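Local structure of austinoid biosynthesis clusters protein H (Emericella nidulans FGSC A4, 5X9K) at residues A[109-114]-A[130-135]; A[56-61]-A[142-147]. The protein takes part, as a homodimeric isomerase of the Trt14 family, in the biosynthesis of the fungal meroterpenoids austinol and dehydroaustinol. One frame throughout, in Å; residues are numbered along the deposited sequence.

Contact 1. Residues A[109-114]-A[130-135]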
loop_
_atom_site.group_PDB
_atom_site.type_symbol
_atom_site.label_atom_id
_atom_site.label_comp_id
_atom_site.label_asym_id
_atom_site.label_seq_id
_atom_site.Cartn_x
_atom_site.Cartn_y
_atom_site.Cartn_z
ATOM N N VAL A 109 -10.901 1.914 7.060
ATOM C CA VAL A 109 -9.889 2.802 7.602
ATOM C C VAL A 109 -8.592 2.495 6.880
ATOM O O VAL A 109 -8.166 1.334 6.835
ATOM C CB VAL A 109 -9.706 2.618 9.115
ATOM C CG1 VAL A 109 -8.595 3.513 9.601
ATOM C CG2 VAL A 109 -11.043 2.879 9.884
ATOM N N VAL A 110 -7.968 3.523 6.323
ATOM C CA VAL A 110 -6.711 3.384 5.591
ATOM C C VAL A 110 -5.601 3.995 6.431
ATOM O O VAL A 110 -5.712 5.149 6.871
ATOM C CB VAL A 110 -6.776 4.055 4.210
ATOM C CG1 VAL A 110 -5.465 3.810 3.456
ATOM C CG2 VAL A 110 -7.934 3.490 3.412
ATOM N N LEU A 111 -4.522 3.233 6.639
ATOM C CA LEU A 111 -3.441 3.649 7.525
ATOM C C LEU A 111 -2.097 3.435 6.856
ATOM O O LEU A 111 -1.854 2.381 6.267
ATOM C CB LEU A 111 -3.461 2.860 8.830
ATOM C CG LEU A 111 -4.714 3.001 9.691
ATOM C CD1 LEU A 111 -4.725 1.959 10.790
ATOM C CD2 LEU A 111 -4.767 4.407 10.285
ATOM N N HIS A 112 -1.220 4.431 6.975
ATOM C CA HIS A 112 0.182 4.272 6.615
ATOM C C HIS A 112 0.925 3.824 7.875
ATOM O O HIS A 112 1.091 4.603 8.822
ATOM C CB HIS A 112 0.726 5.577 6.032
ATOM C CG HIS A 112 2.106 5.457 5.483
ATOM N ND1 HIS A 112 2.842 6.552 5.085
ATOM C CD2 HIS A 112 2.882 4.372 5.252
ATOM C CE1 HIS A 112 4.021 6.147 4.653
ATOM N NE2 HIS A 112 4.070 4.828 4.739
ATOM N N ILE A 113 1.363 2.561 7.888
ATOM C CA ILE A 113 1.854 1.877 9.080
ATOM C C ILE A 113 3.359 1.670 8.990
ATOM O O ILE A 113 3.884 1.321 7.927
ATOM C CB ILE A 113 1.152 0.515 9.230
ATOM C CG1 ILE A 113 -0.342 0.711 9.458
ATOM C CG2 ILE A 113 1.802 -0.326 10.348
ATOM C CD1 ILE A 113 -0.652 1.146 10.838
ATOM N N GLU A 114 4.037 1.822 10.128
ATOM C CA GLU A 114 5.427 1.411 10.306
ATOM C C GLU A 114 5.478 0.233 11.267
ATOM O O GLU A 114 4.860 0.269 12.333
ATOM C CB GLU A 114 6.259 2.566 10.863
ATOM C CG GLU A 114 6.521 3.688 9.880
ATOM C CD GLU A 114 7.295 4.821 10.523
ATOM O OE1 GLU A 114 7.154 5.002 11.753
ATOM O OE2 GLU A 114 8.045 5.514 9.800
ATOM N N TYR A 130 -2.231 -0.293 5.274
ATOM C CA TYR A 130 -3.318 -1.174 5.664
ATOM C C TYR A 130 -4.621 -0.541 5.214
ATOM O O TYR A 130 -4.832 0.658 5.412
ATOM C CB TYR A 130 -3.366 -1.376 7.184
ATOM C CG TYR A 130 -2.420 -2.405 7.765
ATOM C CD1 TYR A 130 -1.442 -3.024 6.991
ATOM C CD2 TYR A 130 -2.536 -2.778 9.104
ATOM C CE1 TYR A 130 -0.599 -3.990 7.550
ATOM C CE2 TYR A 130 -1.708 -3.708 9.660
ATOM C CZ TYR A 130 -0.746 -4.317 8.894
ATOM O OH TYR A 130 0.063 -5.257 9.480
ATOM N N ILE A 131 -5.508 -1.341 4.638
ATOM C CA ILE A 131 -6.910 -0.941 4.455
ATOM C C ILE A 131 -7.764 -1.928 5.239
ATOM O O ILE A 131 -7.867 -3.100 4.861
ATOM C CB ILE A 131 -7.328 -0.904 2.982
ATOM C CG1 ILE A 131 -6.471 0.102 2.208
ATOM C CG2 ILE A 131 -8.800 -0.531 2.874
ATOM C CD1 ILE A 131 -6.708 0.097 0.706
ATOM N N LEU A 132 -8.395 -1.457 6.314
ATOM C CA LEU A 132 -9.147 -2.320 7.220
ATOM C C LEU A 132 -10.631 -2.031 7.061
ATOM O O LEU A 132 -11.060 -0.883 7.234
ATOM C CB LEU A 132 -8.711 -2.099 8.669
ATOM C CG LEU A 132 -7.193 -2.213 8.897
ATOM C CD1 LEU A 132 -6.824 -1.929 10.338
ATOM C CD2 LEU A 132 -6.705 -3.585 8.482
ATOM N N GLN A 133 -11.402 -3.069 6.721
ATOM C CA GLN A 133 -12.863 -3.002 6.687
ATOM C C GLN A 133 -13.403 -3.600 7.978
ATOM O O GLN A 133 -13.105 -4.753 8.298
ATOM C CB GLN A 133 -13.428 -3.763 5.487
ATOM C CG GLN A 133 -14.960 -3.640 5.285
ATOM C CD GLN A 133 -15.436 -4.414 4.060
ATOM O OE1 GLN A 133 -14.914 -4.234 2.970
ATOM N NE2 GLN A 133 -16.414 -5.301 4.247
ATOM N N ILE A 134 -14.210 -2.828 8.701
ATOM C CA ILE A 134 -14.762 -3.259 9.982
ATOM C C ILE A 134 -16.150 -3.846 9.741
ATOM O O ILE A 134 -16.846 -3.457 8.796
ATOM C CB ILE A 134 -14.800 -2.075 10.967
ATOM C CG1 ILE A 134 -13.434 -1.379 11.031
ATOM C CG2 ILE A 134 -15.263 -2.516 12.354
ATOM C CD1 ILE A 134 -12.301 -2.336 11.316
ATOM N N ASN A 135 -16.554 -4.808 10.577
ATOM C CA ASN A 135 -17.886 -5.385 10.407
ATOM C C ASN A 135 -18.964 -4.365 10.783
ATOM O O ASN A 135 -18.684 -3.277 11.293
ATOM C CB ASN A 135 -18.051 -6.684 11.212
ATOM C CG ASN A 135 -17.813 -6.517 12.708
ATOM O OD1 ASN A 135 -17.521 -5.433 13.195
ATOM N ND2 ASN A 135 -17.943 -7.621 13.445
#
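Val109 to Leu111 run antiparallel to Tyr130 to Leu132, the axes of the two strands 4.8 Å apart at their closest and 154° from one another in direction. Val109 with Leu132 and Leu111 with Tyr130 are hydrogen-bonded pairs, each joined by two reciprocal N-H to O=C bonds; the straightest, Leu132 N to Val109 O, is 2.8 Å long. Between them lies the non-hydrogen-bonded pair Val110 with Ile131, where a CA-H...O contact of 3.3 Å from Val110 CA to Tyr130 O adds to the backbone hydrogen bonding.

The side chains of Val110 and Ile131 stand side by side on one face of the sheet, pointing the same way. Ile131 CG1 nestles against both methyls of Val110, 3.9 Å from CG2 and 4.0 Å from CG1. Val101 of the second subunit packs on both residues, placing this face at the dimer interface.

Val109, Leu111, Tyr130 and Leu132 occupy the other face, where the methyls Leu111 CD1 and Leu132 CD1 approach diagonally to 4.4 Å. Ile113 joins them: its CG1, set beside its own backbone N (chi1 -64°), lies over one face of the Tyr130 ring, 4.1 Å from Tyr130 CG, and the two side chains cross at about a right angle. Phe144 meets the Tyr130 ring edge-to-face, while Val109 and Leu132 touch Ala33 and Phe36 of helix 26-38.

Such pairing is that of a long antiparallel beta hairpin, here strands 108-119 and 122-134 of a curved mixed sheet: the Val109/Leu132 end of one face lies on helix 26-38, and Val110 and Ile131 on the other face meet the partner subunit.

Contact 2. Residues A[56-61]-A[142-147]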
loop_
_atom_site.group_PDB
_atom_site.type_symbol
_atom_site.label_atom_id
_atom_site.label_comp_id
_atom_site.label_asym_id
_atom_site.label_seq_id
_atom_site.Cartn_x
_atom_site.Cartn_y
_atom_site.Cartn_z
ATOM N N CYS A 56 -13.079 -13.335 7.782
ATOM C CA CYS A 56 -12.189 -12.263 7.354
ATOM C C CYS A 56 -11.325 -12.705 6.181
ATOM O O CYS A 56 -10.752 -13.802 6.184
ATOM C CB CYS A 56 -11.305 -11.829 8.517
ATOM S SG CYS A 56 -10.278 -10.390 8.181
ATOM N N THR A 57 -11.240 -11.842 5.172
ATOM C CA THR A 57 -10.350 -12.024 4.031
ATOM C C THR A 57 -9.074 -11.241 4.310
ATOM O O THR A 57 -9.142 -10.044 4.600
ATOM C CB THR A 57 -11.008 -11.511 2.746
ATOM O OG1 THR A 57 -12.237 -12.216 2.500
ATOM C CG2 THR A 57 -10.075 -11.679 1.549
ATOM N N LEU A 58 -7.923 -11.907 4.256
ATOM C CA LEU A 58 -6.640 -11.212 4.308
ATOM C C LEU A 58 -6.097 -11.089 2.891
ATOM O O LEU A 58 -5.985 -12.092 2.183
ATOM C CB LEU A 58 -5.638 -11.941 5.206
ATOM C CG LEU A 58 -6.009 -11.972 6.690
ATOM C CD1 LEU A 58 -6.897 -13.161 7.032
ATOM C CD2 LEU A 58 -4.782 -11.947 7.563
ATOM N N ARG A 59 -5.787 -9.862 2.469
ATOM C CA ARG A 59 -5.263 -9.603 1.132
ATOM C C ARG A 59 -3.861 -9.033 1.268
ATOM O O ARG A 59 -3.659 -8.057 1.999
ATOM C CB ARG A 59 -6.136 -8.615 0.361
ATOM C CG ARG A 59 -7.603 -8.853 0.467
ATOM C CD ARG A 59 -8.366 -7.771 -0.280
ATOM N NE ARG A 59 -9.794 -8.010 -0.171
ATOM C CZ ARG A 59 -10.566 -8.456 -1.154
ATOM N NH1 ARG A 59 -10.060 -8.696 -2.365
ATOM N NH2 ARG A 59 -11.859 -8.646 -0.921
ATOM N N SER A 60 -2.903 -9.606 0.546
ATOM C CA SER A 60 -1.506 -9.225 0.707
ATOM C C SER A 60 -0.914 -8.865 -0.647
ATOM O O SER A 60 -0.874 -9.708 -1.551
ATOM C CB SER A 60 -0.705 -10.353 1.358
ATOM O OG SER A 60 -1.255 -10.646 2.631
ATOM N N PHE A 61 -0.439 -7.638 -0.757
ATOM C CA PHE A 61 0.113 -7.067 -1.986
ATOM C C PHE A 61 1.465 -6.439 -1.669
ATOM O O PHE A 61 1.796 -6.233 -0.505
ATOM C CB PHE A 61 -0.871 -6.031 -2.537
ATOM C CG PHE A 61 -2.156 -6.635 -2.966
ATOM C CD1 PHE A 61 -2.203 -7.409 -4.120
ATOM C CD2 PHE A 61 -3.306 -6.497 -2.198
ATOM C CE1 PHE A 61 -3.393 -7.992 -4.534
ATOM C CE2 PHE A 61 -4.495 -7.092 -2.598
ATOM C CZ PHE A 61 -4.533 -7.842 -3.770
ATOM N N GLU A 142 -13.137 -7.429 9.123
ATOM C CA GLU A 142 -13.629 -8.461 8.215
ATOM C C GLU A 142 -12.959 -8.438 6.852
ATOM O O GLU A 142 -13.165 -9.363 6.066
ATOM C CB GLU A 142 -15.155 -8.344 8.032
ATOM C CG GLU A 142 -15.629 -7.047 7.392
ATOM C CD GLU A 142 -17.147 -6.969 7.261
ATOM O OE1 GLU A 142 -17.860 -7.734 7.957
ATOM O OE2 GLU A 142 -17.621 -6.135 6.462
ATOM N N ASP A 143 -12.167 -7.417 6.549
ATOM C CA ASP A 143 -11.302 -7.462 5.378
ATOM C C ASP A 143 -10.019 -6.730 5.734
ATOM O O ASP A 143 -10.057 -5.582 6.177
ATOM C CB ASP A 143 -11.987 -6.852 4.155
ATOM C CG ASP A 143 -11.317 -7.267 2.841
ATOM O OD1 ASP A 143 -10.170 -6.841 2.583
ATOM O OD2 ASP A 143 -11.935 -8.039 2.073
ATOM N N PHE A 144 -8.894 -7.417 5.591
ATOM C CA PHE A 144 -7.580 -6.958 6.045
ATOM C C PHE A 144 -6.701 -6.908 4.796
ATOM O O PHE A 144 -6.139 -7.926 4.384
ATOM C CB PHE A 144 -7.030 -7.913 7.122
ATOM C CG PHE A 144 -5.640 -7.590 7.617
ATOM C CD1 PHE A 144 -5.030 -6.356 7.361
ATOM C CD2 PHE A 144 -4.943 -8.528 8.362
ATOM C CE1 PHE A 144 -3.754 -6.088 7.818
ATOM C CE2 PHE A 144 -3.660 -8.257 8.841
ATOM C CZ PHE A 144 -3.065 -7.037 8.561
ATOM N N PHE A 145 -6.620 -5.722 4.187
ATOM C CA PHE A 145 -5.741 -5.454 3.049
ATOM C C PHE A 145 -4.419 -4.923 3.585
ATOM O O PHE A 145 -4.402 -4.030 4.436
ATOM C CB PHE A 145 -6.410 -4.439 2.099
ATOM C CG PHE A 145 -5.497 -3.835 1.029
ATOM C CD1 PHE A 145 -4.569 -2.843 1.340
ATOM C CD2 PHE A 145 -5.649 -4.194 -0.303
ATOM C CE1 PHE A 145 -3.764 -2.254 0.330
ATOM C CE2 PHE A 145 -4.855 -3.616 -1.305
ATOM C CZ PHE A 145 -3.913 -2.650 -0.982
ATOM N N GLN A 146 -3.317 -5.475 3.108
ATOM C CA GLN A 146 -2.027 -4.856 3.379
ATOM C C GLN A 146 -1.216 -4.775 2.102
ATOM O O GLN A 146 -1.264 -5.675 1.259
ATOM C CB GLN A 146 -1.255 -5.603 4.458
ATOM C CG GLN A 146 -0.661 -6.902 4.043
ATOM C CD GLN A 146 0.090 -7.533 5.181
ATOM O OE1 GLN A 146 1.207 -7.122 5.501
ATOM N NE2 GLN A 146 -0.529 -8.516 5.824
ATOM N N PHE A 147 -0.522 -3.657 1.939
ATOM C CA PHE A 147 0.381 -3.444 0.818
ATOM C C PHE A 147 1.736 -3.264 1.469
ATOM O O PHE A 147 1.958 -2.280 2.185
ATOM C CB PHE A 147 -0.031 -2.237 -0.026
ATOM C CG PHE A 147 0.688 -2.142 -1.360
ATOM C CD1 PHE A 147 2.038 -1.845 -1.415
ATOM C CD2 PHE A 147 -0.010 -2.327 -2.552
ATOM C CE1 PHE A 147 2.695 -1.747 -2.636
ATOM C CE2 PHE A 147 0.637 -2.227 -3.794
ATOM C CZ PHE A 147 2.001 -1.932 -3.822
#
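A parallel strand pair, Thr57 to Phe61 beside Asp143 to Phe147, closes a long-range connection in the curved mixed sheet by joining strand 56-61 to strand 141-148 across 80 intervening residues. Such a strongly curved sheet packed against helices is consistent with the SnoaL-like (NTF2-like) alpha+beta cone. The backbone ladder alternates across the strands: Arg59 N donates to Phe144 O at 2.7 Å and Gln146 N to Arg59 O at 2.8 Å. At Glu142 the bond is poorer, Thr57 N reaching Glu142 O at 3.3 Å from well above the carbonyl plane. On its other edge the same strand carries a classic beta bulge, Glu142 and Asp143 both facing Gln133 of strand 122-134.

On one face Leu58 CD2 presses on Phe144 CD2 at 3.5 Å, and the Phe144 ring also meets Phe36 edge-to-face. The face of Thr57, Arg59 and Phe61 changes character along its length. Near the dimer interface the Phe61 and Phe145 rings meet obliquely, and His112 of the second subunit contacts both rings edge-to-face.

Toward the bulge, Arg59 and Asp143 form a salt bridge. The carboxylate, swung anti to its backbone N (chi1 -162°), is gripped side-on by the guanidinium, with the two planes 19° apart. Thr57 CG2 sits above one guanidinium face, offset toward its rim. Arg59 NE is bifurcated between the syn lone pairs of Asp143 OD1 and OD2 by bent bonds (about 150°), and Asp143 OD2 accepts Arg59 NH2 as well, 3.1 Å away.

Contacts 1 and 2 are neighbouring seams of one sheet, their centres about 9 Å apart, joined where strand 122-134 pairs with strand 141-148. Contact 1 links hairpin strands close in sequence and is a buried, apolar seam; contact 2 brings distant parts of the chain together in parallel, is only partly buried, and adds an ion pair to its aromatic packing. At the junction Gln133 NE2 probably donates to Glu142 OE2, which also forms a salt bridge with Arg107, while Leu132 CD2 packs on Phe144 CD1. Both seams reach the dimer interface, contact 1 by Val110 and Ile131 and contact 2 by its aromatic end.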